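Local structure of putative carbohydrate metabolism domain-containing protein (Bacteroides vulgatus, 3S30) at residues Ala250-Lys255 with Asn275-Ala280; Tyr227-Glu232 with Asn241-Phe246; Ser99-Phe104 with Glu124-Tyr129. The protein is a putative glycoside hydrolase of galactose-binding domain-like fold that probably takes part in carbohydrate metabolism and holds a bound sodium ion. All coordinates share one frame; numbering follows the deposited sequence.

Overall arrangement
The three contacts follow one another along the chain, in the order interaction 3, interaction 2, interaction 1. All three reach the same system of antiparallel strands. Interaction 1 pairs two of these strands directly. Interaction 2 packs the end of one strand against the loop that leads into strand 247-254, the strand that then enters interaction 1; the centres of these two contacts are about 29 Å apart. Interactions 2 and 3 lie on opposite sides of the chain's centre, with centres about 33 Å apart. Interaction 3 lies beside the metal site: the side chain of Glu124 is about 7 Å from the sodium ion and is hydrogen-bonded to Asn105, a ligand of the ion.

Interaction 1. Residues Ala250-Lys255 with Asn275-Ala280; sequences ALFYEK and NMVAAA
Ala250 and Ala280 form a hydrogen-bonded antiparallel pair. Ala250 N donates to Ala280 O at 2.9 Å, and Ala280 N donates back to Ala250 O. Phe252 and Ala278 make the next such pair. Leu251 and Ala279 lie between them as a non-hydrogen-bonded pair. Phe252 O takes two bonds, from Ala278 N and from Val277 N. The latter, Val277 N to Phe252 O, is 3.0 Å long. Beyond it Glu254 N donates to Asn275 O.

Val277 and Ala278 both face Phe252, which is a classic beta bulge. It shifts the register by one, so that Tyr253 pairs with Met276. The bulge sits in the pairing of strands 247-254 and 276-281, and strand 317-324 flanks strand 247-254 on its other side.

One side-chain bond joins the segments. Asn275 ND2 donates to Glu254 O at 2.7 Å with an angle of 162° at the hydrogen. The acceptor lies in the plane of the amide, and Thr256 OG1 is a second partner of the same nitrogen. Putting a leucine in place of Asn275 would probably leave Glu254 O and Thr256 OG1 without this shared partner, the backbone bond alone joining the strand ends.

Apolar contacts occupy both faces. Leu251, Tyr253, Met276 and Ala279 share one. There Leu251 CD2 meets SE of Met276, a selenomethionine, at 3.8 Å; the two side chains cross at about a right angle. Tyr253 CG stands between the backbone N and carbonyl carbon (chi1 61°), which sends the ring away from strand 276-281; its OH bonds to Phe210 O. On the other face Phe252 CB lies 4.3 Å from Ala278 CB. At the bulge, Val277 points toward the other strand and runs alongside Phe252, with Val277 CB 4.1 Å from Phe252 CD2, while Val277 CG2 turns to Glu254 N.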
loop_
_atom_site.group_PDB
_atom_site.type_symbol
_atom_site.label_atom_id
_atom_site.label_comp_id
_atom_site.label_asym_id
_atom_site.label_seq_id
_atom_site.Cartn_x
_atom_site.Cartn_y
_atom_site.Cartn_z
ATOM N N ALA A 250 -4.415 -5.521 -5.492
ATOM C CA ALA A 250 -3.271 -6.416 -5.531
ATOM C C ALA A 250 -2.923 -6.705 -6.974
ATOM O O ALA A 250 -3.802 -6.735 -7.840
ATOM C CB ALA A 250 -3.568 -7.711 -4.780
ATOM N N LEU A 251 -1.637 -6.928 -7.216
ATOM C CA LEU A 251 -1.113 -7.134 -8.552
ATOM C C LEU A 251 -0.396 -8.478 -8.614
ATOM O O LEU A 251 0.209 -8.914 -7.633
ATOM C CB LEU A 251 -0.126 -6.012 -8.890
ATOM C CG LEU A 251 -0.637 -4.573 -8.759
ATOM C CD1 LEU A 251 0.521 -3.587 -8.810
ATOM C CD2 LEU A 251 -1.649 -4.257 -9.843
ATOM N N PHE A 252 -0.479 -9.127 -9.773
ATOM C CA PHE A 252 0.301 -10.322 -10.071
ATOM C C PHE A 252 0.828 -10.159 -11.485
ATOM O O PHE A 252 0.042 -10.018 -12.434
ATOM C CB PHE A 252 -0.583 -11.571 -9.972
ATOM C CG PHE A 252 0.152 -12.860 -10.190
ATOM C CD1 PHE A 252 1.233 -13.208 -9.383
ATOM C CD2 PHE A 252 -0.244 -13.742 -11.194
ATOM C CE1 PHE A 252 1.915 -14.409 -9.582
ATOM C CE2 PHE A 252 0.426 -14.944 -11.398
ATOM C CZ PHE A 252 1.509 -15.275 -10.594
ATOM N N TYR A 253 2.148 -10.163 -11.647
ATOM C CA TYR A 253 2.714 -9.941 -12.972
ATOM C C TYR A 253 3.960 -10.755 -13.273
ATOM O O TYR A 253 4.600 -11.318 -12.391
ATOM C CB TYR A 253 2.985 -8.451 -13.191
ATOM C CG TYR A 253 3.982 -7.839 -12.226
ATOM C CD1 TYR A 253 5.350 -7.897 -12.475
ATOM C CD2 TYR A 253 3.553 -7.173 -11.085
ATOM C CE1 TYR A 253 6.261 -7.325 -11.607
ATOM C CE2 TYR A 253 4.460 -6.600 -10.207
ATOM C CZ TYR A 253 5.809 -6.675 -10.472
ATOM O OH TYR A 253 6.709 -6.106 -9.598
ATOM N N GLU A 254 4.282 -10.796 -14.558
ATOM C CA GLU A 254 5.406 -11.548 -15.063
ATOM C C GLU A 254 6.580 -10.590 -15.207
ATOM O O GLU A 254 6.450 -9.548 -15.835
ATOM C CB GLU A 254 5.024 -12.160 -16.404
ATOM C CG GLU A 254 6.045 -13.087 -16.995
ATOM C CD GLU A 254 5.558 -13.742 -18.279
ATOM O OE1 GLU A 254 4.338 -14.035 -18.385
ATOM O OE2 GLU A 254 6.403 -13.970 -19.172
ATOM N N LYS A 255 7.717 -10.933 -14.610
ATOM C CA LYS A 255 8.925 -10.119 -14.754
ATOM C C LYS A 255 9.561 -10.324 -16.119
ATOM O O LYS A 255 9.405 -11.383 -16.736
ATOM C CB LYS A 255 9.933 -10.436 -13.645
ATOM C CG LYS A 255 9.545 -9.835 -12.292
ATOM C CD LYS A 255 10.552 -10.144 -11.213
ATOM C CE LYS A 255 10.401 -11.563 -10.679
ATOM N NZ LYS A 255 11.051 -11.738 -9.348
ATOM N N ASN A 275 3.244 -6.339 -18.720
ATOM C CA ASN A 275 3.672 -7.456 -17.873
ATOM C C ASN A 275 2.577 -7.986 -16.958
ATOM O O ASN A 275 2.734 -9.065 -16.371
ATOM C CB ASN A 275 4.899 -7.063 -17.051
ATOM C CG ASN A 275 6.128 -6.851 -17.917
ATOM O OD1 ASN A 275 6.154 -5.949 -18.754
ATOM N ND2 ASN A 275 7.141 -7.695 -17.742
HETATM N N MSE A 276 1.469 -7.246 -16.869
HETATM C CA MSE A 276 0.357 -7.588 -15.985
HETATM C C MSE A 276 -0.334 -8.912 -16.338
HETATM O O MSE A 276 -0.640 -9.172 -17.499
HETATM C CB MSE A 276 -0.674 -6.442 -15.956
HETATM C CG MSE A 276 -0.348 -5.320 -14.948
HETATM SE SE MSE A 276 -0.442 -5.892 -13.084
HETATM C CE MSE A 276 -2.207 -6.706 -13.117
ATOM N N VAL A 277 -0.586 -9.736 -15.320
ATOM C CA VAL A 277 -1.240 -11.041 -15.496
ATOM C C VAL A 277 -2.606 -11.084 -14.790
ATOM O O VAL A 277 -3.606 -11.473 -15.393
ATOM C CB VAL A 277 -0.340 -12.193 -14.999
ATOM C CG1 VAL A 277 -1.000 -13.545 -15.241
ATOM C CG2 VAL A 277 1.029 -12.139 -15.686
ATOM N N ALA A 278 -2.652 -10.677 -13.525
ATOM C CA ALA A 278 -3.926 -10.549 -12.814
ATOM C C ALA A 278 -3.944 -9.370 -11.837
ATOM O O ALA A 278 -2.911 -8.949 -11.326
ATOM C CB ALA A 278 -4.275 -11.858 -12.081
ATOM N N ALA A 279 -5.148 -8.867 -11.579
ATOM C CA ALA A 279 -5.356 -7.719 -10.707
ATOM C C ALA A 279 -6.642 -7.909 -9.907
ATOM O O ALA A 279 -7.663 -8.375 -10.446
ATOM C CB ALA A 279 -5.438 -6.417 -11.537
ATOM N N ALA A 280 -6.580 -7.531 -8.632
ATOM C CA ALA A 280 -7.737 -7.555 -7.746
ATOM C C ALA A 280 -7.955 -6.145 -7.219
ATOM O O ALA A 280 -7.073 -5.598 -6.566
ATOM C CB ALA A 280 -7.513 -8.535 -6.602
#

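Interaction 2. Residues Tyr227-Glu232 with Asn241-Phe246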
loop_
_atom_site.group_PDB
_atom_site.type_symbol
_atom_site.label_atom_id
_atom_site.label_comp_id
_atom_site.label_asym_id
_atom_site.label_seq_id
_atom_site.Cartn_x
_atom_site.Cartn_y
_atom_site.Cartn_z
ATOM N N TYR A 227 -13.283 2.593 7.718
ATOM C CA TYR A 227 -12.882 3.796 7.000
ATOM C C TYR A 227 -13.733 4.972 7.383
ATOM O O TYR A 227 -14.959 4.865 7.502
ATOM C CB TYR A 227 -12.984 3.613 5.486
ATOM C CG TYR A 227 -12.414 4.786 4.678
ATOM C CD1 TYR A 227 -11.061 5.107 4.732
ATOM C CD2 TYR A 227 -13.230 5.562 3.879
ATOM C CE1 TYR A 227 -10.547 6.172 4.010
ATOM C CE2 TYR A 227 -12.724 6.616 3.140
ATOM C CZ TYR A 227 -11.384 6.912 3.199
ATOM O OH TYR A 227 -10.898 7.963 2.458
ATOM N N LYS A 228 -13.059 6.095 7.571
ATOM C CA LYS A 228 -13.689 7.371 7.843
ATOM C C LYS A 228 -12.891 8.411 7.029
ATOM O O LYS A 228 -11.683 8.543 7.200
ATOM C CB LYS A 228 -13.660 7.622 9.356
ATOM C CG LYS A 228 -13.947 9.042 9.838
ATOM C CD LYS A 228 -15.417 9.372 9.849
ATOM C CE LYS A 228 -15.706 10.574 10.751
ATOM N NZ LYS A 228 -17.170 10.840 10.844
ATOM N N ALA A 229 -13.566 9.088 6.104
ATOM C CA ALA A 229 -12.983 10.205 5.366
ATOM C C ALA A 229 -12.664 11.386 6.307
ATOM O O ALA A 229 -13.347 11.581 7.303
ATOM C CB ALA A 229 -13.934 10.648 4.246
ATOM N N GLY A 230 -11.600 12.133 6.003
ATOM C CA GLY A 230 -11.293 13.373 6.709
ATOM C C GLY A 230 -12.248 14.508 6.325
ATOM O O GLY A 230 -12.935 14.434 5.292
ATOM N N PRO A 231 -12.302 15.567 7.159
ATOM C CA PRO A 231 -13.296 16.626 7.000
ATOM C C PRO A 231 -12.978 17.624 5.882
ATOM O O PRO A 231 -13.883 18.298 5.388
ATOM C CB PRO A 231 -13.296 17.320 8.368
ATOM C CG PRO A 231 -11.906 17.088 8.924
ATOM C CD PRO A 231 -11.410 15.796 8.319
ATOM N N GLU A 232 -11.707 17.726 5.496
ATOM C CA GLU A 232 -11.299 18.651 4.451
ATOM C C GLU A 232 -10.467 17.938 3.388
ATOM O O GLU A 232 -9.396 17.404 3.683
ATOM C CB GLU A 232 -10.522 19.813 5.055
ATOM C CG GLU A 232 -11.384 20.738 5.903
ATOM C CD GLU A 232 -10.599 21.879 6.498
ATOM O OE1 GLU A 232 -10.028 22.686 5.733
ATOM O OE2 GLU A 232 -10.556 21.978 7.741
ATOM N N ASN A 241 -15.348 19.978 0.930
ATOM C CA ASN A 241 -16.067 18.876 1.608
ATOM C C ASN A 241 -16.296 17.664 0.701
ATOM O O ASN A 241 -17.186 16.857 0.953
ATOM C CB ASN A 241 -17.405 19.340 2.207
ATOM C CG ASN A 241 -18.472 19.607 1.145
ATOM O OD1 ASN A 241 -18.152 19.983 0.034
ATOM N ND2 ASN A 241 -19.744 19.426 1.503
ATOM N N ARG A 242 -15.501 17.544 -0.358
ATOM C CA ARG A 242 -15.466 16.329 -1.134
ATOM C C ARG A 242 -15.159 15.140 -0.205
ATOM O O ARG A 242 -14.377 15.236 0.752
ATOM C CB ARG A 242 -14.425 16.429 -2.248
ATOM C CG ARG A 242 -14.336 15.184 -3.115
ATOM C CD ARG A 242 -13.355 15.377 -4.242
ATOM N NE ARG A 242 -12.969 14.107 -4.854
ATOM C CZ ARG A 242 -12.034 13.964 -5.796
ATOM N NH1 ARG A 242 -11.353 15.013 -6.253
ATOM N NH2 ARG A 242 -11.785 12.757 -6.290
ATOM N N LYS A 243 -15.806 14.022 -0.487
ATOM C CA LYS A 243 -15.702 12.851 0.360
ATOM C C LYS A 243 -14.560 11.996 -0.188
ATOM O O LYS A 243 -14.642 11.479 -1.305
ATOM C CB LYS A 243 -17.037 12.094 0.368
ATOM C CG LYS A 243 -17.239 11.189 1.565
ATOM C CD LYS A 243 -17.521 11.978 2.851
ATOM C CE LYS A 243 -18.902 12.647 2.833
ATOM N NZ LYS A 243 -19.231 13.326 4.119
ATOM N N ASP A 244 -13.490 11.883 0.596
ATOM C CA ASP A 244 -12.329 11.082 0.228
ATOM C C ASP A 244 -12.708 9.604 0.136
ATOM O O ASP A 244 -13.596 9.133 0.873
ATOM C CB ASP A 244 -11.215 11.255 1.272
ATOM C CG ASP A 244 -9.825 10.900 0.734
ATOM O OD1 ASP A 244 -9.682 10.505 -0.456
ATOM O OD2 ASP A 244 -8.868 11.021 1.531
ATOM N N VAL A 245 -12.062 8.884 -0.780
ATOM C CA VAL A 245 -12.223 7.435 -0.854
ATOM C C VAL A 245 -10.856 6.783 -0.776
ATOM O O VAL A 245 -9.837 7.396 -1.112
ATOM C CB VAL A 245 -13.035 6.961 -2.119
ATOM C CG1 VAL A 245 -14.386 7.730 -2.223
ATOM C CG2 VAL A 245 -12.213 7.099 -3.424
ATOM N N PHE A 246 -10.843 5.549 -0.288
ATOM C CA PHE A 246 -9.616 4.800 -0.096
ATOM C C PHE A 246 -9.444 3.808 -1.235
ATOM O O PHE A 246 -10.351 3.622 -2.039
ATOM C CB PHE A 246 -9.649 4.071 1.252
ATOM C CG PHE A 246 -10.630 2.903 1.323
ATOM C CD1 PHE A 246 -10.231 1.619 0.982
ATOM C CD2 PHE A 246 -11.921 3.088 1.795
ATOM C CE1 PHE A 246 -11.114 0.538 1.080
ATOM C CE2 PHE A 246 -12.807 2.014 1.899
ATOM C CZ PHE A 246 -12.399 0.740 1.536
HETATM O O HOH W 1 -13.125 13.830 2.622
#
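Tyr227 and Phe246 form the tight end of this contact. Their rings make an edge-to-face pair, with centroids 4.8 Å apart and planes at 56°. The edge of Phe246 comes down over one face of Tyr227, and Phe246 CD2 is 3.4 Å from Tyr227 CG. Phe246 CG lies between its backbone N and carbonyl carbon (chi1 70°), which turns the ring so that its CD2 edge meets that face. Phe246 CB also sits over the tyrosine ring, 3.9 Å from the centroid, as a CH-pi contact.

Asp244 O approaches the rim of the Tyr227 ring near its plane, 3.5 Å from Tyr227 CE2. The tyrosine hydroxyl does not bond to it; Tyr227 OH is hydrogen-bonded to Ala325 O instead. Asp244 is buried, with its CB 3.5 Å from Tyr227 OH. Its OD2 bonds to Ser326 OG, Ser338 OG and Ala335 N, all outside the two segments. Three partners on one oxygen should hold the carboxylate firmly.

Packing thins from Ala229 onward. Ala229 CB lies 3.7 Å from Asp244 O and also touches CD of Lys243, where the lysine chain is bent. Pro231 only brushes Asn241. Here a water replaces direct bonding. It donates to Gly230 O at 2.7 Å and to Arg242 O, and accepts from Asp244 N. Asn241, Arg242 and Lys243 are exposed on this side.

The segments run roughly antiparallel and lead into and out of the small hairpin of strands 233-235 and 238-240, with the side chains of Arg242 and Asp244 touching Phe233. The aromatic pair faces the larger strand system: Phe246 meets the Tyr225 ring of strand 218-228, and both Tyr227 and Phe246 rest on Leu340 of strand 339-349.

Interaction 3. Residues Ser99-Phe104 with Glu124-Tyr129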
loop_
_atom_site.group_PDB
_atom_site.type_symbol
_atom_site.label_atom_id
_atom_site.label_comp_id
_atom_site.label_asym_id
_atom_site.label_seq_id
_atom_site.Cartn_x
_atom_site.Cartn_y
_atom_site.Cartn_z
ATOM N N SER A 99 8.680 -19.004 0.341
ATOM C CA SER A 99 7.585 -18.072 0.122
ATOM C C SER A 99 7.523 -17.068 1.258
ATOM O O SER A 99 7.862 -17.391 2.395
ATOM C CB SER A 99 6.246 -18.815 0.029
ATOM O OG SER A 99 5.141 -17.911 -0.062
ATOM N N ILE A 100 7.104 -15.847 0.942
ATOM C CA ILE A 100 6.625 -14.918 1.970
ATOM C C ILE A 100 5.354 -15.501 2.608
ATOM O O ILE A 100 4.729 -16.399 2.030
ATOM C CB ILE A 100 6.309 -13.509 1.398
ATOM C CG1 ILE A 100 5.264 -13.590 0.266
ATOM C CG2 ILE A 100 7.606 -12.811 0.922
ATOM C CD1 ILE A 100 4.808 -12.241 -0.242
ATOM N N PRO A 101 4.972 -15.012 3.800
ATOM C CA PRO A 101 3.684 -15.422 4.343
ATOM C C PRO A 101 2.530 -14.921 3.487
ATOM O O PRO A 101 2.689 -13.943 2.740
ATOM C CB PRO A 101 3.642 -14.751 5.722
ATOM C CG PRO A 101 5.036 -14.392 6.037
ATOM C CD PRO A 101 5.700 -14.133 4.729
ATOM N N THR A 102 1.391 -15.601 3.586
ATOM C CA THR A 102 0.184 -15.205 2.860
ATOM C C THR A 102 -0.911 -14.678 3.778
ATOM O O THR A 102 -1.959 -14.227 3.296
ATOM C CB THR A 102 -0.356 -16.357 2.003
ATOM O OG1 THR A 102 -0.623 -17.506 2.831
ATOM C CG2 THR A 102 0.664 -16.707 0.906
ATOM N N VAL A 103 -0.653 -14.722 5.083
ATOM C CA VAL A 103 -1.562 -14.211 6.112
ATOM C C VAL A 103 -0.867 -13.027 6.785
ATOM O O VAL A 103 0.286 -13.144 7.189
ATOM C CB VAL A 103 -1.909 -15.318 7.170
ATOM C CG1 VAL A 103 -2.812 -14.783 8.251
ATOM C CG2 VAL A 103 -2.571 -16.512 6.495
ATOM N N PHE A 104 -1.553 -11.893 6.886
ATOM C CA PHE A 104 -0.940 -10.662 7.392
ATOM C C PHE A 104 -1.743 -10.147 8.585
ATOM O O PHE A 104 -2.961 -9.909 8.487
ATOM C CB PHE A 104 -0.805 -9.597 6.278
ATOM C CG PHE A 104 -0.246 -10.147 4.977
ATOM C CD1 PHE A 104 1.074 -10.584 4.902
ATOM C CD2 PHE A 104 -1.050 -10.272 3.848
ATOM C CE1 PHE A 104 1.590 -11.124 3.716
ATOM C CE2 PHE A 104 -0.537 -10.804 2.651
ATOM C CZ PHE A 104 0.785 -11.232 2.591
ATOM N N GLU A 124 6.070 -9.175 8.688
ATOM C CA GLU A 124 5.369 -10.423 9.007
ATOM C C GLU A 124 6.341 -11.594 8.868
ATOM O O GLU A 124 6.863 -11.843 7.782
ATOM C CB GLU A 124 4.190 -10.615 8.044
ATOM C CG GLU A 124 3.229 -11.765 8.417
ATOM C CD GLU A 124 2.337 -11.444 9.610
ATOM O OE1 GLU A 124 1.945 -10.266 9.772
ATOM O OE2 GLU A 124 2.018 -12.374 10.376
ATOM N N ALA A 125 6.577 -12.302 9.970
ATOM C CA ALA A 125 7.462 -13.474 9.994
ATOM C C ALA A 125 6.672 -14.708 10.406
ATOM O O ALA A 125 5.909 -14.661 11.372
ATOM C CB ALA A 125 8.623 -13.250 10.967
ATOM N N ALA A 126 6.852 -15.808 9.678
ATOM C CA ALA A 126 6.289 -17.103 10.070
ATOM C C ALA A 126 7.310 -18.212 9.857
ATOM O O ALA A 126 8.188 -18.106 8.988
ATOM C CB ALA A 126 5.012 -17.400 9.291
ATOM N N SER A 127 7.187 -19.271 10.660
ATOM C CA SER A 127 8.126 -20.395 10.628
ATOM C C SER A 127 8.076 -21.087 9.270
ATOM O O SER A 127 7.008 -21.517 8.831
ATOM C CB SER A 127 7.801 -21.408 11.734
ATOM O OG SER A 127 8.681 -22.523 11.691
ATOM N N GLY A 128 9.230 -21.164 8.613
ATOM C CA GLY A 128 9.348 -21.795 7.302
ATOM C C GLY A 128 9.006 -20.877 6.150
ATOM O O GLY A 128 8.799 -21.344 5.029
ATOM N N TYR A 129 8.945 -19.573 6.431
ATOM C CA TYR A 129 8.640 -18.555 5.437
ATOM C C TYR A 129 9.697 -17.451 5.510
ATOM O O TYR A 129 10.291 -17.227 6.562
ATOM C CB TYR A 129 7.268 -17.938 5.708
ATOM C CG TYR A 129 6.065 -18.824 5.462
ATOM C CD1 TYR A 129 5.535 -19.617 6.474
ATOM C CD2 TYR A 129 5.423 -18.825 4.231
ATOM C CE1 TYR A 129 4.409 -20.414 6.256
ATOM C CE2 TYR A 129 4.300 -19.616 3.999
ATOM C CZ TYR A 129 3.796 -20.408 5.013
ATOM O OH TYR A 129 2.686 -21.187 4.774
HETATM O O HOH W 2 7.852 -21.510 2.253
HETATM O O HOH W 3 1.782 -15.016 9.279
#
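Tyr129 lays its ring edge against the backbone of Ser99, at the end of a type II beta turn that runs from Ala126 to Tyr129. Gly128 holds the third place of this turn with a positive phi (85°), which favours glycine, and Tyr129 N closes it on Ala126 O. The turn belongs to the loop between strands 117-124 and 132-133. Three residues, Tyr129, Glu124 and Pro101, carry most of the contact with segment 99-104.

Tyr129 CG is anti to the carbonyl carbon (chi1 -70°). This brings CD2 within 3.3 Å of Ile100 O, while Tyr129 CB is 3.4 Å from Ser99 O. The rest of the ring is largely at the surface. Ser99 OG donates to Ile100 O at 2.6 Å, on a lone pair in the carbonyl plane.

Pro101 fits inside the curve of the turn segment. Its CG meets Glu124 O at 3.6 Å and also touches the CB atoms of Ala126 and Tyr129.

Glu124 bends at chi2 (74°). Its CG packs 3.5 Å from Val103 O, and the carboxylate lies beside the backbone of Phe104. Glu124 OE2 bonds to Asn105 ND2. Asn105 is a sodium ligand, so Glu124 stands in the second shell of the metal site and probably helps to orient that ligand.

Two waters bridge the segments. One donates to Gly128 O and accepts from Ser99 N. The other donates to Val103 O and, at 2.9 Å, to Glu124 OE2.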